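Local coordinates for rutinosidase (Aspergillus niger, PDB 6I1A), which hydrolyses rutin and related flavonoid glycosides to release rutinose, as a secreted family 5 glycoside hydrolase that may also act on beta-1,3-glucans, at residues T95-A98 / A99-L103; L325-W328 / S329-Q333. All blocks are in the same frame, centred on the assembly; numbering follows the deposited sequence. Where two conformers were deposited one is given.

In the fold
Two short pieces of one TIM barrel, the fold of glycoside hydrolase family 5, illustrate how strands and helices are linked at its two ends. Contact 1 comes first in the chain and opens the loop that leaves the C-terminal end of strand 90-95 on the way to helix 113-128. Contact 2 follows much later, where helix 317-331 runs out and the chain turns into strand 334-337. They share no strand or helix: their centres are 33 Å apart on opposite sides of the chain's centre, with nearest atoms about 20 Å apart. Contact 1 thus belongs to the barrel end that carries the active site in this fold, and contact 2 to the far end.

Contact 1: residues T95-A98 / A99-L103; sequences TTYA and AWIDL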
loop_
_atom_site.group_PDB
_atom_site.type_symbol
_atom_site.label_atom_id
_atom_site.label_comp_id
_atom_site.label_asym_id
_atom_site.label_seq_id
_atom_site.Cartn_x
_atom_site.Cartn_y
_atom_site.Cartn_z
ATOM N N THR A 95 -17.673 9.027 20.019
ATOM C CA THR A 95 -18.361 8.584 21.236
ATOM C C THR A 95 -18.241 7.067 21.332
ATOM O O THR A 95 -18.132 6.357 20.301
ATOM C CB THR A 95 -19.825 9.014 21.214
ATOM O OG1 THR A 95 -20.597 8.351 20.190
ATOM C CG2 THR A 95 -20.015 10.502 21.047
ATOM N N THR A 96 -18.306 6.538 22.559
ATOM C CA THR A 96 -18.514 5.087 22.707
ATOM C C THR A 96 -20.009 4.790 22.523
ATOM O O THR A 96 -20.847 5.658 22.757
ATOM C CB THR A 96 -18.040 4.534 24.036
ATOM O OG1 THR A 96 -18.950 4.993 25.052
ATOM C CG2 THR A 96 -16.625 4.977 24.370
ATOM N N TYR A 97 -20.320 3.559 22.198
ATOM C CA TYR A 97 -21.769 3.195 22.095
ATOM C C TYR A 97 -22.424 3.361 23.467
ATOM O O TYR A 97 -23.657 3.497 23.519
ATOM C CB TYR A 97 -22.016 1.795 21.532
ATOM C CG TYR A 97 -21.468 0.670 22.343
ATOM C CD1 TYR A 97 -22.121 0.257 23.509
ATOM C CD2 TYR A 97 -20.274 0.032 22.014
ATOM C CE1 TYR A 97 -21.645 -0.778 24.266
ATOM C CE2 TYR A 97 -19.776 -0.998 22.804
ATOM C CZ TYR A 97 -20.481 -1.416 23.931
ATOM O OH TYR A 97 -19.969 -2.407 24.732
ATOM N N ALA A 98 -21.657 3.237 24.545
ATOM C CA ALA A 98 -22.188 3.247 25.922
ATOM C C ALA A 98 -22.678 4.635 26.289
ATOM O O ALA A 98 -23.364 4.804 27.328
ATOM C CB ALA A 98 -21.151 2.738 26.877
ATOM N N ALA A 99 -22.357 5.687 25.539
ATOM C CA ALA A 99 -22.945 7.015 25.712
ATOM C C ALA A 99 -24.463 6.918 25.427
ATOM O O ALA A 99 -25.239 7.795 25.895
ATOM C CB ALA A 99 -22.288 8.003 24.791
ATOM N N TRP A 100 -24.842 5.979 24.572
ATOM C CA TRP A 100 -26.157 5.954 23.899
ATOM C C TRP A 100 -27.040 4.880 24.493
ATOM O O TRP A 100 -28.295 5.094 24.556
ATOM C CB TRP A 100 -25.990 5.825 22.376
ATOM C CG TRP A 100 -25.136 6.922 21.813
ATOM C CD1 TRP A 100 -23.804 6.831 21.483
ATOM C CD2 TRP A 100 -25.518 8.277 21.571
ATOM N NE1 TRP A 100 -23.363 8.025 21.038
ATOM C CE2 TRP A 100 -24.382 8.943 21.078
ATOM C CE3 TRP A 100 -26.719 8.998 21.668
ATOM C CZ2 TRP A 100 -24.426 10.294 20.722
ATOM C CZ3 TRP A 100 -26.734 10.321 21.325
ATOM C CH2 TRP A 100 -25.597 10.964 20.852
ATOM N N ILE A 101 -26.484 3.741 24.836
ATOM C CA ILE A 101 -27.241 2.591 25.405
ATOM C C ILE A 101 -26.438 2.012 26.536
ATOM O O ILE A 101 -25.197 2.084 26.538
ATOM C CB ILE A 101 -27.561 1.541 24.363
ATOM C CG1 ILE A 101 -26.362 0.731 23.906
ATOM C CG2 ILE A 101 -28.393 2.146 23.230
ATOM C CD1 ILE A 101 -26.765 -0.549 23.098
ATOM N N ASP A 102 -27.123 1.428 27.515
ATOM C CA ASP A 102 -26.466 0.839 28.682
ATOM C C ASP A 102 -26.710 -0.654 28.649
ATOM O O ASP A 102 -27.832 -1.107 29.087
ATOM C CB ASP A 102 -27.035 1.483 29.939
ATOM C CG ASP A 102 -26.384 1.016 31.186
ATOM O OD1 ASP A 102 -25.713 -0.003 31.171
ATOM O OD2 ASP A 102 -26.520 1.774 32.192
ATOM N N LEU A 103 -25.823 -1.430 28.076
ATOM C CA LEU A 103 -25.973 -2.899 27.968
ATOM C C LEU A 103 -25.445 -3.565 29.216
ATOM O O LEU A 103 -24.389 -3.220 29.736
ATOM C CB LEU A 103 -25.216 -3.431 26.747
ATOM C CG LEU A 103 -25.898 -3.055 25.437
ATOM C CD1 LEU A 103 -24.938 -3.322 24.278
ATOM C CD2 LEU A 103 -27.174 -3.858 25.270
#
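Trp100 folds back over the turn that follows strand 90-95 and points its indole N-H at the hydroxyl of Thr95. Trp100 NE1 lies 2.9 Å from Thr95 OG1. The bond is almost straight at 173°, and the oxygen lies in the indole plane, at the ring edge. With CG beside its own backbone N (chi1 -56°), Trp100 is turned so that the pyrrole side of the ring faces the strand end. Thr95 OG1 is hydrogen-bonded to Asp135 O as well, which ties this threonine to the neighbouring strand 131-136.

The backbone between them is tightly wound. Tyr97 O takes two amide protons: Trp100 N, at 2.9 Å, comes from above the carbonyl plane, whereas Ile101 N, at 3.1 Å, lies within it. One residue earlier, Ala99 N binds Thr96 O at 3.2 Å, and Ala98 CA sits 3.3 Å from Ile101 O in a CA-H...O contact. Ala99 CB lies over one face of the indole, toward its rim.

Past this 3-10 turn the contact slackens. Across it the Tyr97 ring meets the partly exposed Ile101 and Leu103 more loosely, with CE1 of Tyr97 4.2 Å from Leu103 CD1. The ring itself is buried against helix 161-179 and Trp53, and its OH bonds to Glu150 and Ser106.

Asp135 O can only accept, so the Thr95 hydroxyl donates its hydrogen to that carbonyl and is left to accept the indole N-H, which would set the hydroxyl's direction and probably limits how far the indole can rotate relative to the strand end.

Contact 2: residues L325-W328 / S329-Q333; sequences LETW and SSFSQ. With EDO (1,2-ethanediol), chain Q.
The closing turns of helix 317-331, just before the chain enters strand 334-337, are held by backbone amides, with serine hydroxyls adding to them. Ser329 N bonds to Leu325 O at 3.1 Å. In the modelled conformer, one of two deposited for this serine, Ser329 OG also reaches Leu325 O, at 2.9 Å and from the opposite face of the carbonyl plane. There OG lies between the backbone N and carbonyl carbon (chi1 62°), folded back against the preceding turn.

Thr327 O also has two amide donors: Phe331 N, at 3.1 Å, nearly in line with the C=O, and Ser330 N, well above its plane. Beside this bond the Thr327 methyl CG2 meets the edge of the Phe331 ring in its plane, 3.9 Å from CD2, while Thr327 OG1 turns back to Ala323 O.

In the TIM barrel this is the helix that leads to the last strand, and its inner side rests on the sheet: the Trp328 indole meets Trp304 edge-to-face and also contacts the His267 ring. Gln333 then makes backbone bonds to Gly22 and Val299, fitting the chain between the two flanking strands.

At the exit Ser332 OG reaches Trp328 O at 2.6 Å, on a lone pair in the carbonyl plane, backed by a weak bond from Ser332 N. On the exposed side, Ser330 OG is hydrogen-bonded to O1 of 1,2-ethanediol at 2.6 Å, a molecule probably from the crystallisation liquor.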
loop_
_atom_site.group_PDB
_atom_site.type_symbol
_atom_site.label_atom_id
_atom_site.label_comp_id
_atom_site.label_asym_id
_atom_site.label_seq_id
_atom_site.Cartn_x
_atom_site.Cartn_y
_atom_site.Cartn_z
ATOM N N LEU A 325 -4.011 20.320 4.783
ATOM C CA LEU A 325 -5.291 21.037 4.714
ATOM C C LEU A 325 -5.627 21.409 3.266
ATOM O O LEU A 325 -6.769 21.214 2.778
ATOM C CB LEU A 325 -5.259 22.301 5.563
ATOM C CG LEU A 325 -5.196 22.049 7.053
ATOM C CD1 LEU A 325 -5.154 23.374 7.810
ATOM C CD2 LEU A 325 -6.386 21.287 7.589
ATOM N N GLU A 326 -4.643 21.941 2.557
ATOM C CA GLU A 326 -4.865 22.410 1.176
ATOM C C GLU A 326 -5.226 21.240 0.247
ATOM O O GLU A 326 -6.111 21.363 -0.633
ATOM C CB GLU A 326 -3.637 23.144 0.601
ATOM C CG GLU A 326 -3.424 24.537 1.160
ATOM C CD GLU A 326 -2.112 25.164 0.733
ATOM O OE1 GLU A 326 -1.683 26.093 1.473
ATOM O OE2 GLU A 326 -1.447 24.598 -0.238
ATOM N N THR A 327 -4.574 20.093 0.448
ATOM C CA THR A 327 -4.779 18.914 -0.407
ATOM C C THR A 327 -6.176 18.354 -0.142
ATOM O O THR A 327 -6.896 18.084 -1.089
ATOM C CB THR A 327 -3.686 17.902 -0.157
ATOM O OG1 THR A 327 -2.383 18.460 -0.393
ATOM C CG2 THR A 327 -3.857 16.701 -1.070
ATOM N N TRP A 328 -6.509 18.126 1.102
ATOM C CA TRP A 328 -7.815 17.500 1.381
ATOM C C TRP A 328 -8.960 18.394 0.944
ATOM O O TRP A 328 -10.062 17.858 0.606
ATOM C CB TRP A 328 -7.975 17.141 2.842
ATOM C CG TRP A 328 -6.873 16.351 3.478
ATOM C CD1 TRP A 328 -6.265 16.625 4.668
ATOM C CD2 TRP A 328 -6.154 15.214 2.951
ATOM N NE1 TRP A 328 -5.315 15.723 4.951
ATOM C CE2 TRP A 328 -5.208 14.811 3.930
ATOM C CE3 TRP A 328 -6.263 14.427 1.813
ATOM C CZ2 TRP A 328 -4.379 13.689 3.799
ATOM C CZ3 TRP A 328 -5.430 13.328 1.669
ATOM C CH2 TRP A 328 -4.497 12.957 2.634
ATOM N N SER A 329 -8.820 19.737 0.993
ATOM C CA SER A 329 -9.961 20.601 0.617
ATOM C C SER A 329 -10.044 20.814 -0.908
ATOM O O SER A 329 -11.097 21.364 -1.343
ATOM C CB SER A 329 -9.933 21.867 1.412
ATOM O OG SER A 329 -8.763 22.567 1.115
ATOM N N SER A 330 -9.037 20.434 -1.631
ATOM C CA SER A 330 -9.003 20.542 -3.115
ATOM C C SER A 330 -9.551 19.284 -3.761
ATOM O O SER A 330 -10.444 19.390 -4.616
ATOM C CB SER A 330 -7.673 20.882 -3.624
ATOM O OG SER A 330 -7.798 21.180 -5.009
ATOM N N PHE A 331 -9.114 18.129 -3.297
ATOM C CA PHE A 331 -9.497 16.846 -3.925
ATOM C C PHE A 331 -10.657 16.185 -3.181
ATOM O O PHE A 331 -11.150 15.120 -3.705
ATOM C CB PHE A 331 -8.311 15.912 -3.994
ATOM C CG PHE A 331 -7.231 16.462 -4.885
ATOM C CD1 PHE A 331 -7.446 16.595 -6.239
ATOM C CD2 PHE A 331 -6.010 16.819 -4.361
ATOM C CE1 PHE A 331 -6.464 17.165 -7.038
ATOM C CE2 PHE A 331 -5.034 17.363 -5.173
ATOM C CZ PHE A 331 -5.263 17.498 -6.504
ATOM N N SER A 332 -11.109 16.744 -2.086
ATOM C CA SER A 332 -12.257 16.207 -1.344
ATOM C C SER A 332 -12.951 17.383 -0.668
ATOM O O SER A 332 -12.704 18.567 -1.034
ATOM C CB SER A 332 -11.802 15.082 -0.434
ATOM O OG SER A 332 -10.594 15.303 0.266
ATOM N N GLN A 333 -13.801 17.159 0.328
ATOM C CA GLN A 333 -14.578 18.253 0.923
ATOM C C GLN A 333 -13.942 18.874 2.167
ATOM O O GLN A 333 -14.622 19.531 2.893
ATOM C CB GLN A 333 -16.003 17.791 1.238
ATOM C CG GLN A 333 -16.706 17.084 0.088
ATOM C CD GLN A 333 -16.749 17.916 -1.166
ATOM O OE1 GLN A 333 -17.190 19.090 -1.111
ATOM N NE2 GLN A 333 -16.334 17.343 -2.248
HETATM C C1 EDO Q . -4.274 21.306 -4.883
HETATM O O1 EDO Q . -5.357 22.179 -5.107
HETATM C C2 EDO Q . -3.785 21.243 -3.498
HETATM O O2 EDO Q . -3.120 22.460 -3.160
#